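Long-range contacts in sugar fermentation stimulation protein homolog (Pyrococcus furiosus, PDB 4DA2), which probably binds DNA, and combines an OB-fold domain with a PD-(D/E)xK nuclease-like domain that holds calcium ions in this crystal: residues P179-F184 / I222-L227; V173-L178 / L211-E216. The protein carries 1 engineered substitution. All blocks are in the same frame, centred on the assembly; numbering follows the deposited sequence.

Contact 1: residues P179-F184 / I222-L227; sequences PNVSKF and IYRGEL
In the PD-(D/E)xK-type domain of this SfsA protein, the loop that leads into strand 183-186 meets strand 220-229 of the mixed sheet through R224 and L227. R224 reaches out from its strand with the chain bent at chi3 (-51°) and lays one face of its guanidinium against the P179-N180 backbone. The backbone N of N180 lies over the centre of that face, 4.1 Å from R224 CZ, while P179 CA stands 3.6 Å from R224 NH1 on the same face. V181 CG2 comes instead at the edge, near the guanidinium plane, 3.2 Å from R224 NH2. Separately, R224 NH2 donates to V181 O at 3.3 Å with an N-H...O angle of 156°, a long bond whose donor is tilted 25° from the carbonyl plane. The guanidinium has further partners: NH1 bonds H214 ND1, and weak bonds run from NH2 to L178 O and from NH1 to L213 O. A leucine in place of R224 would probably leave H214 ND1 and the loop carbonyls without their donor and the P179-V181 loop less firmly held. Further along, the other anchor is L227, pointed toward the loop. Its two methyls rest at separate points along the backbone: L227 CD1 lies 3.6 Å from K183 O, and L227 CD2 3.5 Å from V181 O. At the residue between those two, S182 O receives a CA-H...O contact from L227 CA at 3.4 Å.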
# COMPACT_ATOMS: atom_id res chain seq x y z
N PRO A 179 2.80 -11.66 -2.18
CA PRO A 179 3.01 -12.95 -1.54
C PRO A 179 4.52 -13.22 -1.43
O PRO A 179 5.34 -12.59 -2.13
CB PRO A 179 2.37 -13.95 -2.52
CG PRO A 179 2.52 -13.26 -3.88
CD PRO A 179 2.32 -11.79 -3.58
N ASN A 180 4.88 -14.13 -0.53
CA ASN A 180 6.26 -14.62 -0.36
C ASN A 180 7.32 -13.54 -0.16
O ASN A 180 8.36 -13.52 -0.81
CB ASN A 180 6.67 -15.58 -1.49
CG ASN A 180 5.67 -16.70 -1.68
OD1 ASN A 180 4.65 -16.52 -2.35
ND2 ASN A 180 5.91 -17.84 -1.04
N VAL A 181 7.05 -12.62 0.75
CA VAL A 181 8.07 -11.73 1.24
C VAL A 181 8.00 -11.81 2.75
O VAL A 181 6.93 -12.07 3.30
CB VAL A 181 7.87 -10.24 0.76
CG1 VAL A 181 8.24 -10.06 -0.72
CG2 VAL A 181 6.46 -9.73 1.07
N SER A 182 9.14 -11.65 3.41
CA SER A 182 9.20 -11.76 4.87
C SER A 182 9.85 -10.55 5.51
O SER A 182 9.92 -10.44 6.76
CB SER A 182 10.02 -13.00 5.27
OG SER A 182 11.30 -12.90 4.68
N LYS A 183 10.37 -9.67 4.67
CA LYS A 183 11.12 -8.48 5.10
C LYS A 183 10.74 -7.24 4.30
O LYS A 183 10.08 -7.36 3.28
CB LYS A 183 12.64 -8.71 4.98
CG LYS A 183 13.14 -9.87 5.84
CD LYS A 183 14.66 -9.91 5.86
CE LYS A 183 15.21 -10.62 4.64
NZ LYS A 183 15.17 -12.10 4.78
N PHE A 184 11.11 -6.08 4.81
CA PHE A 184 10.98 -4.81 4.11
C PHE A 184 12.29 -4.04 4.12
O PHE A 184 12.94 -4.00 5.15
CB PHE A 184 9.85 -3.93 4.74
CG PHE A 184 9.89 -2.50 4.24
CD1 PHE A 184 9.23 -2.13 3.07
CD2 PHE A 184 10.69 -1.55 4.89
CE1 PHE A 184 9.36 -0.81 2.58
CE2 PHE A 184 10.79 -0.25 4.43
CZ PHE A 184 10.13 0.13 3.25
N ILE A 222 -5.42 -11.80 2.70
CA ILE A 222 -4.73 -12.51 3.78
C ILE A 222 -3.66 -11.62 4.42
O ILE A 222 -2.80 -11.06 3.73
CB ILE A 222 -4.09 -13.84 3.24
CG1 ILE A 222 -5.14 -14.74 2.55
CG2 ILE A 222 -3.38 -14.62 4.35
CD1 ILE A 222 -6.40 -14.98 3.38
N TYR A 223 -3.69 -11.53 5.74
CA TYR A 223 -2.69 -10.77 6.46
C TYR A 223 -1.71 -11.78 7.03
O TYR A 223 -2.11 -12.62 7.84
CB TYR A 223 -3.37 -9.94 7.57
CG TYR A 223 -2.41 -9.32 8.58
CD1 TYR A 223 -1.26 -8.61 8.16
CD2 TYR A 223 -2.64 -9.45 9.95
CE1 TYR A 223 -0.38 -8.06 9.08
CE2 TYR A 223 -1.75 -8.89 10.88
CZ TYR A 223 -0.63 -8.19 10.44
OH TYR A 223 0.25 -7.65 11.35
N ARG A 224 -0.45 -11.73 6.57
CA ARG A 224 0.55 -12.71 6.95
C ARG A 224 1.29 -12.33 8.26
O ARG A 224 1.97 -13.17 8.84
CB ARG A 224 1.54 -12.97 5.80
CG ARG A 224 0.91 -13.61 4.52
CD ARG A 224 2.03 -14.16 3.59
NE ARG A 224 3.06 -13.16 3.34
CZ ARG A 224 2.93 -12.14 2.48
NH1 ARG A 224 1.82 -12.00 1.77
NH2 ARG A 224 3.91 -11.26 2.34
N GLY A 225 1.11 -11.10 8.72
CA GLY A 225 1.79 -10.59 9.90
C GLY A 225 2.80 -9.51 9.52
O GLY A 225 2.81 -9.01 8.37
N GLU A 226 3.68 -9.18 10.45
CA GLU A 226 4.67 -8.14 10.15
C GLU A 226 5.88 -8.66 9.39
O GLU A 226 6.25 -9.83 9.48
CB GLU A 226 5.15 -7.44 11.43
CG GLU A 226 4.08 -6.66 12.14
CD GLU A 226 4.62 -5.97 13.39
OE1 GLU A 226 5.70 -5.31 13.31
OE2 GLU A 226 3.95 -6.04 14.44
N LEU A 227 6.52 -7.76 8.65
CA LEU A 227 7.74 -8.07 7.92
C LEU A 227 8.90 -7.48 8.73
O LEU A 227 8.73 -6.45 9.42
CB LEU A 227 7.72 -7.43 6.53
CG LEU A 227 6.51 -7.71 5.60
CD1 LEU A 227 6.62 -6.90 4.31
CD2 LEU A 227 6.43 -9.20 5.29

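Contact 2: residues V173-L178 / L211-E216; sequences VFIGAL and LGLHME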
# COMPACT_ATOMS: atom_id res chain seq x y z
N VAL A 173 3.60 3.02 7.88
CA VAL A 173 3.35 1.59 7.71
C VAL A 173 3.48 1.24 6.25
O VAL A 173 2.70 1.75 5.42
CB VAL A 173 1.95 1.20 8.20
CG1 VAL A 173 1.73 -0.33 7.99
CG2 VAL A 173 1.73 1.57 9.69
N PHE A 174 4.44 0.37 5.92
CA PHE A 174 4.59 -0.12 4.56
C PHE A 174 3.71 -1.37 4.35
O PHE A 174 3.77 -2.33 5.11
CB PHE A 174 6.08 -0.39 4.27
CG PHE A 174 6.91 0.85 4.33
CD1 PHE A 174 6.92 1.74 3.25
CD2 PHE A 174 7.63 1.19 5.48
CE1 PHE A 174 7.65 2.92 3.29
CE2 PHE A 174 8.40 2.38 5.51
CZ PHE A 174 8.39 3.25 4.43
N ILE A 175 2.88 -1.31 3.32
CA ILE A 175 2.00 -2.43 3.01
C ILE A 175 2.68 -3.28 1.93
O ILE A 175 2.66 -2.95 0.73
CB ILE A 175 0.60 -1.92 2.53
CG1 ILE A 175 0.01 -0.93 3.56
CG2 ILE A 175 -0.32 -3.10 2.31
CD1 ILE A 175 -0.23 -1.51 4.98
N GLY A 176 3.31 -4.36 2.39
CA GLY A 176 4.03 -5.32 1.54
C GLY A 176 3.01 -6.30 1.01
O GLY A 176 2.98 -7.49 1.41
N ALA A 177 2.14 -5.79 0.13
CA ALA A 177 1.05 -6.57 -0.45
C ALA A 177 1.48 -7.51 -1.58
O ALA A 177 0.81 -7.59 -2.63
CB ALA A 177 -0.08 -5.64 -0.94
N LEU A 178 2.60 -8.21 -1.35
CA LEU A 178 3.13 -9.23 -2.26
C LEU A 178 3.11 -10.54 -1.50
O LEU A 178 3.44 -10.55 -0.32
CB LEU A 178 4.62 -8.96 -2.55
CG LEU A 178 5.08 -7.76 -3.36
CD1 LEU A 178 6.57 -7.73 -3.39
CD2 LEU A 178 4.53 -7.79 -4.78
N LEU A 211 3.89 -4.61 6.85
CA LEU A 211 2.95 -5.72 6.93
C LEU A 211 2.93 -6.54 5.66
O LEU A 211 2.99 -5.97 4.58
CB LEU A 211 1.55 -5.18 7.16
CG LEU A 211 1.37 -4.16 8.29
CD1 LEU A 211 -0.08 -3.64 8.27
CD2 LEU A 211 1.70 -4.79 9.64
N GLY A 212 2.86 -7.86 5.79
CA GLY A 212 2.75 -8.74 4.62
C GLY A 212 1.30 -9.07 4.35
O GLY A 212 0.55 -9.47 5.25
N LEU A 213 0.89 -8.88 3.09
CA LEU A 213 -0.47 -9.13 2.67
C LEU A 213 -0.45 -9.70 1.26
O LEU A 213 0.53 -9.50 0.53
CB LEU A 213 -1.28 -7.82 2.62
CG LEU A 213 -1.78 -7.24 3.94
CD1 LEU A 213 -0.69 -6.44 4.67
CD2 LEU A 213 -2.98 -6.37 3.65
N HIS A 214 -1.48 -10.45 0.93
CA HIS A 214 -1.75 -10.87 -0.44
C HIS A 214 -3.23 -11.17 -0.57
O HIS A 214 -3.99 -11.17 0.42
CB HIS A 214 -0.87 -12.07 -0.86
CG HIS A 214 -1.21 -13.34 -0.15
ND1 HIS A 214 -0.57 -13.74 1.00
CD2 HIS A 214 -2.16 -14.27 -0.40
CE1 HIS A 214 -1.10 -14.88 1.43
NE2 HIS A 214 -2.06 -15.22 0.60
N MET A 215 -3.67 -11.40 -1.81
CA MET A 215 -5.02 -11.81 -2.10
C MET A 215 -4.93 -13.17 -2.78
O MET A 215 -4.00 -13.43 -3.57
CB MET A 215 -5.69 -10.78 -3.00
CG MET A 215 -7.17 -11.11 -3.30
SD MET A 215 -8.12 -9.69 -3.98
CE MET A 215 -7.23 -9.27 -5.45
N GLU A 216 -5.85 -14.06 -2.40
CA GLU A 216 -5.95 -15.37 -3.01
C GLU A 216 -6.83 -15.23 -4.24
O GLU A 216 -7.59 -14.28 -4.34
CB GLU A 216 -6.61 -16.35 -2.05
CG GLU A 216 -5.90 -16.44 -0.69
CD GLU A 216 -4.71 -17.37 -0.76
OE1 GLU A 216 -4.71 -18.21 -1.69
OE2 GLU A 216 -3.79 -17.28 0.08
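L211 and I175 lie side by side and point the same way, their CD1 atoms 3.9 Å apart, from strands that run parallel. V173 meets the same leucine at a slant: V173 CG1 approaches L211 CD1 to 3.8 Å. That methyl is placed by the first torsion of V173, which sets CG1 opposite the backbone N (chi1 180°) and close to the carbonyl carbon. L211 CD1 thus has an apolar neighbour from each of the two residues. On the other branch of I175, CG2 meets L213 CD1 at 4.1 Å, again with the side chains crossing rather than aligned. I175, L211 and L213 also touch helix 81-93, through Q84, I91 and A87, so this apolar row is sandwiched between the sheet and that helix. The backbone carrying them belongs to the sheet of the PD-(D/E)xK-type domain, where strand 169-176 pairs in parallel with strand 207-215. L211 N gives its hydrogen to F174 O nearly head-on, and G176 N reaches L211 O at 2.7 Å. The third bond, L213 N to G176 O at 3.0 Å, approaches from another direction, its donor 46° out of the carbonyl plane. G176 is the centre of an inverse gamma turn, with the strand ending there. A CB on G176 would come tight against L211 O. Past the paired residues, H214 turns its ring away from strand 169-176, and H214 NE2 donates to E216 OE2 at 2.7 Å, the carboxylate oxygen lying in the ring plane but being met from above its own plane.

Contacts 1 and 2 are neighbours in one sheet, their centres about 6 Å apart, and their segments alternate along the chain. Strand 207-215 runs on to strand 220-229, its antiparallel partner, where probable backbone bonds join I222 N to H214 O and R224 N to G212 O, both 2.8 Å. Earlier in the chain, strand 169-176 leads through residues 177-182 into strand 183-186, and the rings of F174 and F184 stack, with F184 CE1 3.4 Å from F174 CG. Contact 2 comes closer to bound calcium: the side chain of I175 is about 8 Å from a calcium ion, that of F184 in contact 1 about 13 Å.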